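Local coordinates for protein type-2Ba cytolytic delta-endotoxin (Bacillus thuringiensis serovar israelensis, PDB 2RCI) that probably kills the larvae of dipteran insects by opening pores in the epithelial cell membrane of their midgut, at residues A24-N29 with V189-D194; F42-A47 with T60-Q65; F140-E145 with F150-P155. All blocks are in the same frame, centred on the assembly; numbering follows the deposited sequence. Where two conformers were deposited one is given.

Contact 1 (A24-N29 with V189-D194)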
loop_
_atom_site.group_PDB
_atom_site.type_symbol
_atom_site.label_atom_id
_atom_site.label_comp_id
_atom_site.label_asym_id
_atom_site.label_seq_id
_atom_site.Cartn_x
_atom_site.Cartn_y
_atom_site.Cartn_z
ATOM N N ALA A 24 6.064 -12.485 9.750
ATOM C CA ALA A 24 5.937 -11.224 8.997
ATOM C C ALA A 24 7.122 -10.958 8.055
ATOM O O ALA A 24 6.934 -10.557 6.908
ATOM C CB ALA A 24 5.734 -10.065 9.955
ATOM N N ILE A 25 8.341 -11.206 8.535
ATOM C CA ILE A 25 9.533 -11.007 7.728
ATOM C C ILE A 25 9.522 -11.969 6.542
ATOM O O ILE A 25 9.810 -11.561 5.410
ATOM C CB ILE A 25 10.847 -11.199 8.576
ATOM C CG1 ILE A 25 11.008 -10.058 9.581
ATOM C CG2 ILE A 25 12.101 -11.308 7.658
ATOM C CD1 ILE A 25 11.980 -10.370 10.742
ATOM N N ARG A 26 9.181 -13.233 6.808
ATOM C CA ARG A 26 9.179 -14.271 5.773
ATOM C C ARG A 26 8.215 -13.864 4.642
ATOM O O ARG A 26 8.588 -13.850 3.449
ATOM C CB ARG A 26 8.754 -15.634 6.353
ATOM C CG ARG A 26 8.773 -16.742 5.274
ATOM C CD ARG A 26 8.414 -18.094 5.795
ATOM N NE ARG A 26 7.005 -18.233 6.153
ATOM C CZ ARG A 26 6.558 -18.274 7.401
ATOM N NH1 ARG A 26 7.401 -18.168 8.434
ATOM N NH2 ARG A 26 5.265 -18.428 7.622
ATOM N N LEU A 27 6.990 -13.505 5.044
ATOM C CA LEU A 27 5.917 -13.180 4.086
ATOM C C LEU A 27 6.184 -11.886 3.314
ATOM O O LEU A 27 5.927 -11.810 2.130
ATOM C CB LEU A 27 4.549 -13.188 4.762
ATOM C CG LEU A 27 4.092 -14.532 5.381
ATOM C CD1 LEU A 27 2.814 -14.385 6.223
ATOM C CD2 LEU A 27 3.910 -15.653 4.323
ATOM N N THR A 28 6.722 -10.880 3.994
ATOM C CA THR A 28 7.161 -9.644 3.348
ATOM C C THR A 28 8.258 -9.958 2.318
ATOM O O THR A 28 8.190 -9.506 1.176
ATOM C CB THR A 28 7.623 -8.637 4.426
ATOM O OG1 THR A 28 6.497 -8.316 5.257
ATOM C CG2 THR A 28 8.200 -7.347 3.798
ATOM N N ASN A 29 9.253 -10.765 2.710
ATOM C CA ASN A 29 10.292 -11.210 1.766
ATOM C C ASN A 29 9.715 -11.896 0.526
ATOM O O ASN A 29 10.175 -11.666 -0.591
ATOM C CB ASN A 29 11.297 -12.161 2.442
ATOM C CG ASN A 29 12.320 -11.434 3.294
ATOM O OD1 ASN A 29 12.411 -10.205 3.270
ATOM N ND2 ASN A 29 13.118 -12.199 4.043
ATOM N N VAL A 189 -3.794 -11.517 1.964
ATOM C CA VAL A 189 -3.655 -12.956 2.168
ATOM C C VAL A 189 -3.515 -13.248 3.668
ATOM O O VAL A 189 -2.742 -12.580 4.383
ATOM C CB VAL A 189 -2.468 -13.544 1.329
ATOM C CG1 VAL A 189 -1.145 -12.926 1.763
ATOM C CG2 VAL A 189 -2.394 -15.096 1.489
ATOM N N VAL A 190 -4.291 -14.209 4.158
ATOM C CA VAL A 190 -4.136 -14.642 5.536
ATOM C C VAL A 190 -3.454 -16.013 5.543
ATOM O O VAL A 190 -3.747 -16.866 4.692
ATOM C CB VAL A 190 -5.475 -14.662 6.305
ATOM C CG1 VAL A 190 -6.077 -13.252 6.356
ATOM C CG2 VAL A 190 -6.493 -15.663 5.667
ATOM N N GLN A 191 -2.512 -16.193 6.465
ATOM C CA GLN A 191 -1.843 -17.478 6.653
ATOM C C GLN A 191 -1.948 -17.855 8.127
ATOM O O GLN A 191 -1.832 -16.970 9.016
ATOM C CB GLN A 191 -0.363 -17.405 6.241
ATOM C CG GLN A 191 0.426 -18.739 6.391
ATOM C CD GLN A 191 1.859 -18.609 5.886
ATOM O OE1 GLN A 191 2.667 -17.877 6.463
ATOM N NE2 GLN A 191 2.182 -19.326 4.809
ATOM N N ALA A 192 -2.212 -19.139 8.390
ATOM C CA ALA A 192 -2.180 -19.643 9.770
ATOM C C ALA A 192 -0.874 -19.208 10.446
ATOM O O ALA A 192 0.202 -19.237 9.846
ATOM C CB ALA A 192 -2.333 -21.186 9.827
ATOM N N LEU A 193 -0.990 -18.775 11.691
ATOM C CA LEU A 193 0.156 -18.402 12.485
ATOM C C LEU A 193 1.064 -19.610 12.674
ATOM O O LEU A 193 0.619 -20.660 12.991
ATOM C CB LEU A 193 -0.251 -17.808 13.825
ATOM C CG LEU A 193 -0.878 -16.436 13.885
ATOM C CD1 LEU A 193 -1.406 -16.075 15.254
ATOM C CD2 LEU A 193 -0.013 -15.353 13.339
ATOM N N ASP A 194 2.308 -19.440 12.314
ATOM C CA ASP A 194 3.475 -19.665 13.129
ATOM C C ASP A 194 3.317 -20.353 14.437
ATOM O O ASP A 194 2.999 -19.731 15.349
ATOM C CB ASP A 194 4.682 -20.176 12.393
ATOM C CG ASP A 194 5.066 -19.362 11.232
ATOM O OD1 ASP A 194 4.477 -19.578 10.212
ATOM O OD2 ASP A 194 6.005 -18.603 11.272
HETATM O O HOH W 1 5.225 -19.248 4.109
#

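Contact 2 (F42-A47 with T60-Q65)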
loop_
_atom_site.group_PDB
_atom_site.type_symbol
_atom_site.label_atom_id
_atom_site.label_comp_id
_atom_site.label_asym_id
_atom_site.label_seq_id
_atom_site.Cartn_x
_atom_site.Cartn_y
_atom_site.Cartn_z
ATOM N N PHE A 42 4.506 -3.011 -9.143
ATOM C CA PHE A 42 3.959 -4.201 -8.500
ATOM C C PHE A 42 3.157 -4.954 -9.547
ATOM O O PHE A 42 2.340 -4.359 -10.275
ATOM C CB PHE A 42 3.074 -3.729 -7.348
ATOM C CG PHE A 42 2.404 -4.832 -6.565
ATOM C CD1 PHE A 42 3.088 -5.537 -5.589
ATOM C CD2 PHE A 42 1.061 -5.117 -6.783
ATOM C CE1 PHE A 42 2.432 -6.548 -4.833
ATOM C CE2 PHE A 42 0.421 -6.114 -6.058
ATOM C CZ PHE A 42 1.112 -6.817 -5.079
ATOM N N ASN A 43 3.426 -6.248 -9.672
ATOM C CA ASN A 43 2.728 -7.088 -10.623
ATOM C C ASN A 43 1.633 -7.886 -9.904
ATOM O O ASN A 43 1.920 -8.803 -9.115
ATOM C CB ASN A 43 3.739 -7.994 -11.365
ATOM C CG ASN A 43 3.116 -8.739 -12.541
ATOM O OD1 ASN A 43 2.188 -9.504 -12.384
ATOM N ND2 ASN A 43 3.668 -8.530 -13.727
ATOM N N PHE A 44 0.388 -7.509 -10.157
ATOM C CA PHE A 44 -0.794 -8.143 -9.529
ATOM C C PHE A 44 -0.876 -9.643 -9.809
ATOM O O PHE A 44 -1.149 -10.467 -8.902
ATOM C CB PHE A 44 -2.055 -7.433 -10.039
ATOM C CG PHE A 44 -3.329 -7.856 -9.347
ATOM C CD1 PHE A 44 -3.504 -7.636 -7.984
ATOM C CD2 PHE A 44 -4.369 -8.425 -10.085
ATOM C CE1 PHE A 44 -4.681 -8.007 -7.358
ATOM C CE2 PHE A 44 -5.544 -8.804 -9.490
ATOM C CZ PHE A 44 -5.713 -8.585 -8.110
ATOM N N GLU A 45 -0.654 -10.001 -11.075
ATOM C CA GLU A 45 -0.740 -11.390 -11.494
ATOM C C GLU A 45 0.295 -12.200 -10.721
ATOM O O GLU A 45 -0.005 -13.268 -10.212
ATOM C CB GLU A 45 -0.485 -11.503 -12.996
ATOM C CG GLU A 45 -0.374 -12.945 -13.491
ATOM C CD GLU A 45 0.153 -13.067 -14.931
ATOM O OE1 GLU A 45 0.453 -12.044 -15.569
ATOM O OE2 GLU A 45 0.282 -14.216 -15.418
ATOM N N LYS A 46 1.520 -11.681 -10.655
ATOM C CA LYS A 46 2.584 -12.370 -9.907
ATOM C C LYS A 46 2.290 -12.446 -8.405
ATOM O O LYS A 46 2.556 -13.475 -7.758
ATOM C CB LYS A 46 3.944 -11.687 -10.164
ATOM C CG LYS A 46 5.127 -12.309 -9.397
ATOM C CD LYS A 46 5.592 -13.621 -10.018
ATOM C CE LYS A 46 6.792 -14.194 -9.252
ATOM N NZ LYS A 46 7.097 -15.572 -9.725
ATOM N N ALA A 47 1.769 -11.356 -7.839
ATOM C CA ALA A 47 1.392 -11.362 -6.424
ATOM C C ALA A 47 0.337 -12.433 -6.143
ATOM O O ALA A 47 0.414 -13.144 -5.153
ATOM C CB ALA A 47 0.910 -9.977 -5.969
ATOM N N THR A 60 -8.296 -13.008 1.036
ATOM C CA THR A 60 -9.543 -12.447 1.576
ATOM C C THR A 60 -10.047 -11.172 0.871
ATOM O O THR A 60 -11.119 -10.622 1.217
ATOM C CB THR A 60 -9.378 -12.136 3.052
ATOM O OG1 THR A 60 -8.263 -11.245 3.231
ATOM C CG2 THR A 60 -9.101 -13.455 3.827
ATOM N N GLY A 61 -9.262 -10.678 -0.075
ATOM C CA GLY A 61 -9.661 -9.501 -0.826
ATOM C C GLY A 61 -8.635 -9.113 -1.865
ATOM O O GLY A 61 -7.438 -9.359 -1.692
ATOM N N THR A 62 -9.107 -8.503 -2.957
ATOM C CA THR A 62 -8.219 -8.001 -3.990
ATOM C C THR A 62 -8.831 -6.752 -4.602
ATOM O O THR A 62 -10.047 -6.519 -4.494
ATOM C CB THR A 62 -8.021 -8.999 -5.193
ATOM O OG1 THR A 62 -9.266 -9.149 -5.898
ATOM C CG2 THR A 62 -7.494 -10.369 -4.763
ATOM N N ILE A 63 -7.964 -5.964 -5.235
ATOM C CA ILE A 63 -8.373 -4.866 -6.114
ATOM C C ILE A 63 -7.286 -4.658 -7.168
ATOM O O ILE A 63 -6.106 -4.840 -6.908
ATOM C CB ILE A 63 -8.627 -3.542 -5.357
ATOM C CG1 ILE A 63 -9.230 -2.502 -6.316
ATOM C CG2 ILE A 63 -7.316 -3.033 -4.727
ATOM C CD1 ILE A 63 -9.957 -1.361 -5.590
ATOM N N ASN A 64 -7.701 -4.268 -8.371
ATOM C CA ASN A 64 -6.777 -4.036 -9.464
ATOM C C ASN A 64 -7.501 -3.131 -10.444
ATOM O O ASN A 64 -7.999 -3.586 -11.475
ATOM C CB ASN A 64 -6.367 -5.371 -10.141
ATOM C CG ASN A 64 -5.447 -5.181 -11.344
ATOM O OD1 ASN A 64 -4.681 -4.209 -11.438
ATOM N ND2 ASN A 64 -5.518 -6.134 -12.296
ATOM N N GLN A 65 -7.565 -1.845 -10.106
ATOM C CA GLN A 65 -8.274 -0.881 -10.945
ATOM C C GLN A 65 -8.027 0.538 -10.491
ATOM O O GLN A 65 -7.511 0.777 -9.397
ATOM C CB GLN A 65 -9.780 -1.139 -10.883
ATOM C CG GLN A 65 -10.382 -0.801 -9.504
ATOM C CD GLN A 65 -11.887 -0.865 -9.508
ATOM O OE1 GLN A 65 -12.455 -1.943 -9.577
ATOM N NE2 GLN A 65 -12.537 0.285 -9.437
#

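Contact 3 (F140-E145 with F150-P155)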
loop_
_atom_site.group_PDB
_atom_site.type_symbol
_atom_site.label_atom_id
_atom_site.label_comp_id
_atom_site.label_asym_id
_atom_site.label_seq_id
_atom_site.Cartn_x
_atom_site.Cartn_y
_atom_site.Cartn_z
ATOM N N PHE A 140 1.646 -4.045 4.530
ATOM C CA PHE A 140 1.237 -4.245 5.913
ATOM C C PHE A 140 1.283 -5.710 6.325
ATOM O O PHE A 140 0.778 -6.581 5.584
ATOM C CB PHE A 140 -0.217 -3.804 6.135
ATOM C CG PHE A 140 -0.470 -2.357 5.881
ATOM C CD1 PHE A 140 -0.210 -1.411 6.871
ATOM C CD2 PHE A 140 -1.027 -1.941 4.668
ATOM C CE1 PHE A 140 -0.441 -0.032 6.635
ATOM C CE2 PHE A 140 -1.284 -0.574 4.420
ATOM C CZ PHE A 140 -1.002 0.381 5.419
ATOM N N SER A 141 1.903 -5.978 7.476
ATOM C CA SER A 141 1.746 -7.267 8.148
ATOM C C SER A 141 0.888 -7.019 9.385
ATOM O O SER A 141 1.111 -6.060 10.122
ATOM C CB SER A 141 3.097 -7.871 8.527
ATOM O OG SER A 141 3.910 -8.091 7.379
ATOM N N ILE A 142 -0.106 -7.872 9.605
ATOM C CA ILE A 142 -1.098 -7.546 10.595
ATOM C C ILE A 142 -1.431 -8.785 11.401
ATOM O O ILE A 142 -1.783 -9.826 10.846
ATOM C CB ILE A 142 -2.397 -7.023 9.920
ATOM C CG1 ILE A 142 -2.049 -5.950 8.879
ATOM C CG2 ILE A 142 -3.393 -6.508 11.002
ATOM C CD1 ILE A 142 -3.136 -5.778 7.779
ATOM N N GLN A 143 -1.332 -8.643 12.720
ATOM C CA GLN A 143 -1.652 -9.732 13.628
ATOM C C GLN A 143 -2.059 -9.117 14.959
ATOM O O GLN A 143 -1.305 -8.380 15.569
ATOM C CB GLN A 143 -0.484 -10.727 13.768
ATOM C CG GLN A 143 -0.760 -11.852 14.782
ATOM C CD GLN A 143 -0.362 -11.433 16.181
ATOM O OE1 GLN A 143 0.681 -10.797 16.353
ATOM N NE2 GLN A 143 -1.183 -11.761 17.184
ATOM N N ASN A 144 -3.275 -9.421 15.382
ATOM C CA ASN A 144 -3.770 -8.990 16.691
ATOM C C ASN A 144 -5.018 -9.806 17.042
ATOM O O ASN A 144 -5.298 -10.810 16.400
ATOM C CB ASN A 144 -3.977 -7.454 16.739
ATOM C CG ASN A 144 -5.311 -6.988 16.149
ATOM O OD1 ASN A 144 -6.012 -7.740 15.442
ATOM N ND2 ASN A 144 -5.655 -5.719 16.429
ATOM N N GLU A 145 -5.773 -9.374 18.049
ATOM C CA GLU A 145 -6.947 -10.147 18.481
ATOM C C GLU A 145 -7.966 -10.420 17.359
ATOM O O GLU A 145 -8.607 -11.478 17.340
ATOM C CB GLU A 145 -7.622 -9.489 19.685
ATOM C CG GLU A 145 -8.173 -8.092 19.413
ATOM C CD GLU A 145 -7.194 -6.940 19.634
ATOM O OE1 GLU A 145 -5.953 -7.157 19.797
ATOM O OE2 GLU A 145 -7.714 -5.797 19.648
ATOM N N PHE A 150 -4.466 -16.245 12.746
ATOM C CA PHE A 150 -3.872 -15.889 11.452
ATOM C C PHE A 150 -3.019 -14.634 11.471
ATOM O O PHE A 150 -3.188 -13.773 12.349
ATOM C CB PHE A 150 -4.972 -15.667 10.400
ATOM C CG PHE A 150 -5.844 -16.853 10.201
ATOM C CD1 PHE A 150 -5.489 -17.824 9.277
ATOM C CD2 PHE A 150 -7.006 -17.024 10.969
ATOM C CE1 PHE A 150 -6.281 -18.969 9.096
ATOM C CE2 PHE A 150 -7.811 -18.153 10.779
ATOM C CZ PHE A 150 -7.437 -19.127 9.834
ATOM N N MET A 151 -2.110 -14.538 10.504
ATOM C CA MET A 151 -1.534 -13.216 10.139
ATOM C C MET A 151 -2.070 -12.794 8.785
ATOM O O MET A 151 -2.189 -13.634 7.894
ATOM C CB MET A 151 -0.024 -13.281 10.069
ATOM C CG MET A 151 0.656 -11.960 9.662
ATOM S SD MET A 151 2.457 -12.074 9.824
ATOM C CE MET A 151 2.663 -12.293 11.592
ATOM N N ALA A 152 -2.371 -11.509 8.625
ATOM C CA ALA A 152 -2.800 -10.981 7.339
ATOM C C ALA A 152 -1.649 -10.150 6.742
ATOM O O ALA A 152 -0.981 -9.374 7.436
ATOM C CB ALA A 152 -4.074 -10.146 7.496
ATOM N N ILE A 153 -1.428 -10.332 5.453
ATOM C CA ILE A 153 -0.413 -9.602 4.703
ATOM C C ILE A 153 -1.145 -8.859 3.582
ATOM O O ILE A 153 -1.908 -9.456 2.791
ATOM C CB ILE A 153 0.615 -10.574 4.079
ATOM C CG1 ILE A 153 1.277 -11.461 5.151
ATOM C CG2 ILE A 153 1.675 -9.820 3.289
ATOM C CD1 ILE A 153 2.074 -10.699 6.247
ATOM N N LEU A 154 -0.934 -7.549 3.533
ATOM C CA LEU A 154 -1.610 -6.675 2.578
ATOM C C LEU A 154 -0.579 -5.814 1.816
ATOM O O LEU A 154 -0.204 -4.724 2.291
ATOM C CB LEU A 154 -2.640 -5.807 3.328
ATOM C CG LEU A 154 -3.412 -4.699 2.585
ATOM C CD1 LEU A 154 -3.871 -5.100 1.186
ATOM C CD2 LEU A 154 -4.635 -4.294 3.466
ATOM N N PRO A 155 -0.064 -6.330 0.680
ATOM C CA PRO A 155 0.747 -5.519 -0.232
ATOM C C PRO A 155 -0.172 -4.571 -0.975
ATOM O O PRO A 155 -1.233 -4.993 -1.451
ATOM C CB PRO A 155 1.314 -6.553 -1.222
ATOM C CG PRO A 155 1.125 -7.871 -0.549
ATOM C CD PRO A 155 -0.142 -7.731 0.208
#

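Contact 1 (A24-N29 with V189-D194)
Arg26 and Asp194 approach from opposite directions and form an end-on salt bridge, the arginine reaching out from the helix and the aspartate coming from just after the strand. The guanidinium presents NH1 and NH2 to the carboxylate, one nitrogen to each oxygen. Arg26 NH2 lies 2.9 Å from Asp194 OD1 and uses that oxygen's syn lone pair, while the straighter but longer bond runs from Arg26 NH1 to Asp194 OD2 at 3.2 Å. The two planes are turned 38° against each other, so the salt bridge is twisted rather than flat.

Arg26 NH2 is shared with Gln191, whose side chain crosses the arginine at about a right angle. NH2 stands 2.9 Å from Gln191 OE1 and approaches from above the amide plane, off the lone-pair directions. A water accepts from both Arg26 NE, at 2.9 Å, and Gln191 NE2, so amide and guanidinium are tied twice and the rotation of each is restrained. Gln191 reaches this far because its CG is anti to the backbone N (chi1 -179°) and the chain stays extended beyond it. Leu27 supplies an apolar flank: its CD2 comes within 3.3 Å of Gln191 OE1, and CD1 lies at 3.5 Å from the same oxygen.

Gln23, one turn before Leu27, donates to Gln191 OE1 as well, and Gln191 NE2 donates to Pro55 O. Helix 21-31 is thereby fastened to the end of strand 177-192, while Leu27 rests on Ile153 of the adjoining strand 150-162 and Ala24 on Met151.

Contact 2 (F42-A47 with T60-Q65)
Phe44, in the first turn of helix 44-53, lays its ring against Asn64 and Thr62 of the strand, and nearly all of the contact is made by that ring. Asn64 comes over one face: its CB stands 3.7 Å from the Phe44 ring centroid and 15° off the normal, a CH-pi contact. The amide continues past the same side toward the rim, with Asn64 ND2 3.4 Å from Phe44 CD2 and the amide plane 34° from that of the ring. Thr62 meets the ring differently, at its edge, where Thr62 CB lies in the ring plane 3.7 Å from Phe44 CZ. Between these two residues the backbone carbonyl of Ile63 approaches obliquely, its O 3.5 Å from Phe44 CE1. A chi1 of -173° swings the Phe44 ring away from its own backbone N and out from the helix toward the strand.

Just before it, Asn43 is the N-cap, its OD1 accepting from Lys46 N at 2.9 Å and closing the first turn. The contact lies at the surface, where the start of helix 44-53 flanks strand 57-64; that strand pairs with strand 177-192, and Ile63 points away from Phe44 to pack on Ile84 and Val88 of helix 74-89.

Contact 3 (F140-E145 with F150-P155)
A beta hairpin, formed by strands 132-142 and 150-162, joins the segments: 140-142 runs antiparallel to 150-155, the two directions 167° apart. Phe140 with Leu154 and Ile142 with Ala152 are hydrogen-bonded pairs, and Ser141 with Ile153 is the non-hydrogen-bonded pair between them. Leu154 N reaches Phe140 O at 2.8 Å in the carbonyl plane, whereas Phe140 N meets Leu154 O at 3.0 Å from above that carbonyl's plane. In the second pair, Ala152 N gives a nearly straight bond to Ile142 O; the return bond from Ile142 N to Ala152 O is more bent, 138° at the hydrogen.

Phe140, Ile142, Ala152 and Leu154 share one face. There the side chains of Phe140 and Leu154 lie alongside each other and point the same way, with Phe140 CD2 4.2 Å from Leu154 CG; Leu154 O sits near the plane of the ring, at its edge. Ile142 CB packs against Ala152 CB at 4.3 Å. On the face of Ser141 and Ile153, the isoleucine has CG1 anti to the carbonyl carbon, and the turn at chi2 (-61°) brings Ile153 CD1 back across the pair, 3.8 Å from Ser141 CB. Toward the turn, the methyl of Met151, CE, reaches Gln143 CB at 4.1 Å, while the Gln143 amide leads away to Glu17.

The sheet separates two helical layers here: helix 74-89 packs on Ile142 and Leu154, and helix 21-31 on Ser141, Met151 and Ile153. Strand 177-192 continues the sheet beside strand 150-162.

The three contacts share one sheet within the alpha/beta architecture, whose strands lie between two helical layers. Contacts 1 and 3 are the closer neighbours, their centres about 8 Å apart: Val189 O lies 2.8 Å from Ile153 N and Gln191 O 2.9 Å from Met151 N, probable hydrogen bonds. Contact 2 is more distant, its centre about 17 Å from that of contact 1 and about 16 Å from that of contact 3. It still touches both, through Thr60 CG2 on Val190 CG2 at 3.9 Å and Phe42 CE1 on Pro155 CB at 3.8 Å. Along the chain, contacts 2 and 3 follow one another inside the loop closed by contact 1.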